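Cj0977 (Campylobacter jejuni, PDB 3BNV) is of unknown biochemical function but is a sigma28-regulated, nonflagellar virulence protein with a hot-dog fold. Local coordinates at residues G37-I42 with A78-N83; F69-A74 with G137-V142. All blocks are in the same frame, centred on the assembly; numbering follows the deposited sequence.

Contact 1 (G37-I42 with A78-N83)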
# COMPACT_ATOMS: atom_id res chain seq x y z
N GLY A 37 10.05 -4.13 0.12
CA GLY A 37 10.74 -5.16 0.87
C GLY A 37 11.35 -6.22 -0.03
O GLY A 37 11.21 -6.18 -1.26
N THR A 38 12.03 -7.17 0.61
CA THR A 38 12.66 -8.27 -0.08
C THR A 38 12.15 -9.62 0.41
O THR A 38 11.98 -9.83 1.60
CB THR A 38 14.15 -8.25 0.17
OG1 THR A 38 14.68 -7.03 -0.36
CG2 THR A 38 14.81 -9.42 -0.44
N ILE A 39 11.89 -10.53 -0.51
CA ILE A 39 11.44 -11.86 -0.16
C ILE A 39 12.64 -12.68 0.26
O ILE A 39 13.66 -12.69 -0.43
CB ILE A 39 10.75 -12.54 -1.33
CG1 ILE A 39 9.74 -11.60 -1.97
CG2 ILE A 39 10.07 -13.82 -0.88
CD1 ILE A 39 8.58 -11.24 -1.06
N ILE A 40 12.52 -13.37 1.37
CA ILE A 40 13.66 -13.87 2.14
C ILE A 40 13.54 -15.40 2.26
O ILE A 40 14.49 -16.10 2.59
CB ILE A 40 13.59 -13.15 3.53
CG1 ILE A 40 14.91 -12.94 4.17
CG2 ILE A 40 12.81 -13.92 4.55
CD1 ILE A 40 14.68 -12.84 5.68
N GLU A 41 12.34 -15.89 1.99
CA GLU A 41 12.06 -17.32 1.99
C GLU A 41 10.72 -17.59 1.32
O GLU A 41 9.76 -16.80 1.46
CB GLU A 41 12.07 -17.87 3.41
CG GLU A 41 11.50 -19.24 3.53
CD GLU A 41 11.79 -19.90 4.87
OE1 GLU A 41 11.57 -21.13 4.95
OE2 GLU A 41 12.25 -19.20 5.82
N ILE A 42 10.66 -18.67 0.56
CA ILE A 42 9.39 -19.08 -0.04
C ILE A 42 9.27 -20.58 -0.09
O ILE A 42 10.25 -21.28 -0.00
CB ILE A 42 9.13 -18.51 -1.44
CG1 ILE A 42 9.85 -19.32 -2.50
CG2 ILE A 42 9.53 -17.07 -1.54
CD1 ILE A 42 9.41 -18.90 -3.89
N ALA A 78 2.34 -11.52 0.24
CA ALA A 78 1.15 -12.32 -0.09
C ALA A 78 1.27 -12.93 -1.48
O ALA A 78 1.03 -14.12 -1.68
CB ALA A 78 -0.12 -11.49 -0.04
N GLN A 79 1.61 -12.11 -2.46
CA GLN A 79 1.75 -12.64 -3.80
C GLN A 79 2.89 -13.63 -3.87
O GLN A 79 2.80 -14.61 -4.57
CB GLN A 79 1.94 -11.54 -4.83
CG GLN A 79 0.74 -10.62 -4.97
CD GLN A 79 0.75 -9.90 -6.28
OE1 GLN A 79 0.56 -10.51 -7.32
NE2 GLN A 79 1.01 -8.61 -6.26
N ALA A 80 3.97 -13.41 -3.12
CA ALA A 80 5.07 -14.36 -3.17
C ALA A 80 4.67 -15.73 -2.62
O ALA A 80 5.24 -16.74 -3.01
CB ALA A 80 6.24 -13.84 -2.46
N SER A 81 3.70 -15.76 -1.72
CA SER A 81 3.25 -17.01 -1.11
C SER A 81 2.53 -17.90 -2.11
O SER A 81 2.42 -19.09 -1.90
CB SER A 81 2.32 -16.74 0.06
OG SER A 81 1.07 -16.26 -0.40
N ILE A 82 1.99 -17.31 -3.17
CA ILE A 82 1.33 -18.05 -4.24
C ILE A 82 2.29 -18.26 -5.40
O ILE A 82 2.29 -19.30 -6.04
CB ILE A 82 0.15 -17.24 -4.78
CG1 ILE A 82 -0.84 -16.99 -3.64
CG2 ILE A 82 -0.51 -17.96 -5.98
CD1 ILE A 82 -1.01 -18.22 -2.77
N ASN A 83 3.11 -17.25 -5.68
CA ASN A 83 4.16 -17.34 -6.69
C ASN A 83 3.71 -17.74 -8.09
O ASN A 83 4.31 -18.61 -8.72
CB ASN A 83 5.29 -18.28 -6.26
CG ASN A 83 6.57 -18.03 -7.04
OD1 ASN A 83 6.76 -16.95 -7.58
ND2 ASN A 83 7.44 -19.01 -7.10
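Ile39 and Ile42 face the end of helix 67-82, meeting Ala80 on its last turn and Asn83 just past it. This is the edge of a hot-dog fold: a long helix lies in the curve of an antiparallel sheet, and the outermost strand, 38-43, reaches its C-terminal end. The Ala80 methyl abuts the branched side chain of Ile39. It is 3.8 Å from Ile39 CD1 and 4.1 Å from Ile39 CG2, so that both arms of the isoleucine close on one small knob. The arms flank it because CG2 is anti to the backbone N while CG1 is anti to the carbonyl carbon (chi1 -47°), and chi2 of -65° folds CD1 back instead of extending it. Ile42 turns its CG2 toward the same methyl at a looser 4.7 Å from Ala80 CB. Its longer arm ends at the amide of Asn83, with Ile42 CD1 3.8 Å from Asn83 ND2; the two side chains run roughly perpendicular. No hydrogen bond joins the segments. The Asn83 amide is instead held by the loop that follows helix 15-22, its ND2 donating to Glu24 O and its OD1 accepting from Leu26 N, which fixes the flat group beside the Ile42 methyl. Further out, a classic beta bulge sets the spacing of the two isoleucines. Ile40 and Glu41 both stand opposite Lys48 of the neighbouring strand, and the extra residue lets Ile39 and Ile42, three apart, face the helix together. At the helix end Asn83 adopts positive phi, and Gln79 O accepts from two backbone donors, Ile82 N at 3.1 Å and Asn83 N at 2.9 Å.

Contact 2 (F69-A74 with G137-V142)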
# COMPACT_ATOMS: atom_id res chain seq x y z
N PHE A 69 3.13 1.73 3.10
CA PHE A 69 4.33 0.94 2.81
C PHE A 69 4.29 -0.38 3.52
O PHE A 69 4.80 -1.38 3.03
CB PHE A 69 5.61 1.71 3.12
CG PHE A 69 5.77 2.89 2.24
CD1 PHE A 69 6.16 2.72 0.94
CD2 PHE A 69 5.42 4.15 2.67
CE1 PHE A 69 6.27 3.78 0.08
CE2 PHE A 69 5.52 5.22 1.84
CZ PHE A 69 5.95 5.04 0.53
N ILE A 70 3.63 -0.41 4.68
CA ILE A 70 3.49 -1.67 5.36
C ILE A 70 2.58 -2.51 4.48
O ILE A 70 2.84 -3.69 4.27
CB ILE A 70 2.84 -1.50 6.70
CG1 ILE A 70 3.63 -0.53 7.55
CG2 ILE A 70 2.73 -2.80 7.41
CD1 ILE A 70 2.76 -0.05 8.77
N PHE A 71 1.51 -1.88 3.96
CA PHE A 71 0.60 -2.61 3.10
C PHE A 71 1.36 -3.09 1.87
O PHE A 71 1.26 -4.24 1.49
CB PHE A 71 -0.60 -1.77 2.68
CG PHE A 71 -1.57 -2.50 1.75
CD1 PHE A 71 -1.46 -2.41 0.38
CD2 PHE A 71 -2.60 -3.28 2.26
CE1 PHE A 71 -2.36 -3.08 -0.46
CE2 PHE A 71 -3.47 -3.96 1.42
CZ PHE A 71 -3.36 -3.84 0.07
N ALA A 72 2.14 -2.22 1.25
CA ALA A 72 2.90 -2.65 0.10
C ALA A 72 3.68 -3.90 0.42
O ALA A 72 3.67 -4.84 -0.36
CB ALA A 72 3.82 -1.56 -0.37
N ALA A 73 4.38 -3.93 1.54
CA ALA A 73 5.18 -5.09 1.87
C ALA A 73 4.25 -6.33 1.99
O ALA A 73 4.55 -7.40 1.46
CB ALA A 73 5.96 -4.85 3.12
N ALA A 74 3.12 -6.16 2.67
CA ALA A 74 2.19 -7.27 2.83
C ALA A 74 1.65 -7.75 1.48
O ALA A 74 1.49 -8.96 1.24
CB ALA A 74 1.07 -6.85 3.73
N GLY A 137 -3.27 -9.04 8.44
CA GLY A 137 -4.18 -8.85 7.33
C GLY A 137 -4.47 -10.07 6.47
O GLY A 137 -3.70 -11.03 6.42
N THR A 138 -5.60 -10.01 5.79
CA THR A 138 -5.94 -11.02 4.81
C THR A 138 -5.96 -10.39 3.43
O THR A 138 -6.62 -9.37 3.21
CB THR A 138 -7.33 -11.59 5.02
OG1 THR A 138 -7.43 -12.19 6.32
CG2 THR A 138 -7.57 -12.66 4.00
N ILE A 139 -5.28 -11.03 2.49
CA ILE A 139 -5.21 -10.49 1.14
C ILE A 139 -5.68 -11.52 0.12
O ILE A 139 -5.26 -12.67 0.15
CB ILE A 139 -3.79 -10.04 0.84
CG1 ILE A 139 -3.46 -8.83 1.72
CG2 ILE A 139 -3.65 -9.67 -0.59
CD1 ILE A 139 -2.14 -8.23 1.41
N GLN A 140 -6.55 -11.11 -0.78
CA GLN A 140 -7.09 -12.03 -1.76
C GLN A 140 -6.32 -11.91 -3.07
O GLN A 140 -6.34 -10.87 -3.70
CB GLN A 140 -8.58 -11.76 -1.96
CG GLN A 140 -9.47 -12.11 -0.77
CD GLN A 140 -10.96 -11.91 -1.09
OE1 GLN A 140 -11.35 -10.84 -1.59
NE2 GLN A 140 -11.79 -12.94 -0.83
N VAL A 141 -5.63 -12.98 -3.46
CA VAL A 141 -4.84 -13.02 -4.68
C VAL A 141 -5.56 -13.85 -5.74
O VAL A 141 -6.06 -14.90 -5.45
CB VAL A 141 -3.47 -13.71 -4.46
CG1 VAL A 141 -2.63 -13.60 -5.72
CG2 VAL A 141 -2.72 -13.13 -3.24
N VAL A 142 -5.62 -13.37 -6.97
CA VAL A 142 -6.17 -14.15 -8.07
C VAL A 142 -5.13 -14.27 -9.17
O VAL A 142 -4.37 -13.31 -9.42
CB VAL A 142 -7.43 -13.51 -8.69
CG1 VAL A 142 -7.80 -14.24 -9.93
CG2 VAL A 142 -8.61 -13.54 -7.72
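The delta methyl of Ile139 reaches from strand 132-143 to helix 67-82 and meets Ala74 and the ring of Phe71. Its nearest neighbour is backbone: Ile139 CD1 lies 3.7 Å from Ala74 O, a van der Waals contact with the backbone of the helix turn, and 4.2 Å from Ala74 CB. Phe71, one turn earlier, adds a more distant approach, Phe71 CE2 to Ile139 CD1 at 4.5 Å. The long arm of Ile139 gets this far because it is stretched out: CG1 is anti to the carbonyl carbon (chi1 -67°) and chi2 of -174° carries CD1 straight on toward the helix, while CG2 branches off along the strand. Phe71 swings its ring out from the helix with CG anti to the backbone N (chi1 179°). In the hot-dog fold the helix lies against the concave face of the sheet, and here it packs on 132-143, the last strand of the chain. Ala74 contributes its methyl, and across from it Gly137 offers no side chain at all; the two CA atoms, Ala74 CA and Gly137 CA, are 8.0 Å apart. Two flanking strands hold Ile139 in place: its backbone pairs with Val123, and its side chain also touches Ile89. The Phe71 ring has sheet neighbours too, Ser92 and Cys94 of strand 87-96, and it stacks on Phe71 of the second subunit. The residue thus belongs both to the core of its own chain and to the dimer interface, where it further packs on Ala68 of the second subunit. Within the helix, Ala74 N donates to Ile70 O at 3.0 Å.

In the fold
Both contacts rest on helix 67-82: contact 2 uses its first half, contact 1 its C-terminal end, and their centres lie about 11 Å apart. The strands they engage belong to one six-stranded antiparallel sheet but sit far apart in it, 38-43 outermost on one side within this chain and 132-143 next to 87-96, the outermost strand on the other side. Along the chain the segments alternate, 37-42, 69-74, 78-83, 137-142, so the helix ties together early and late strands. The two contacts also touch directly, Ala78 CB lying 4.0 Å from Ile139 CG2, which makes them parts of one continuous core between helix and sheet, with the dimer partner reached from the helix.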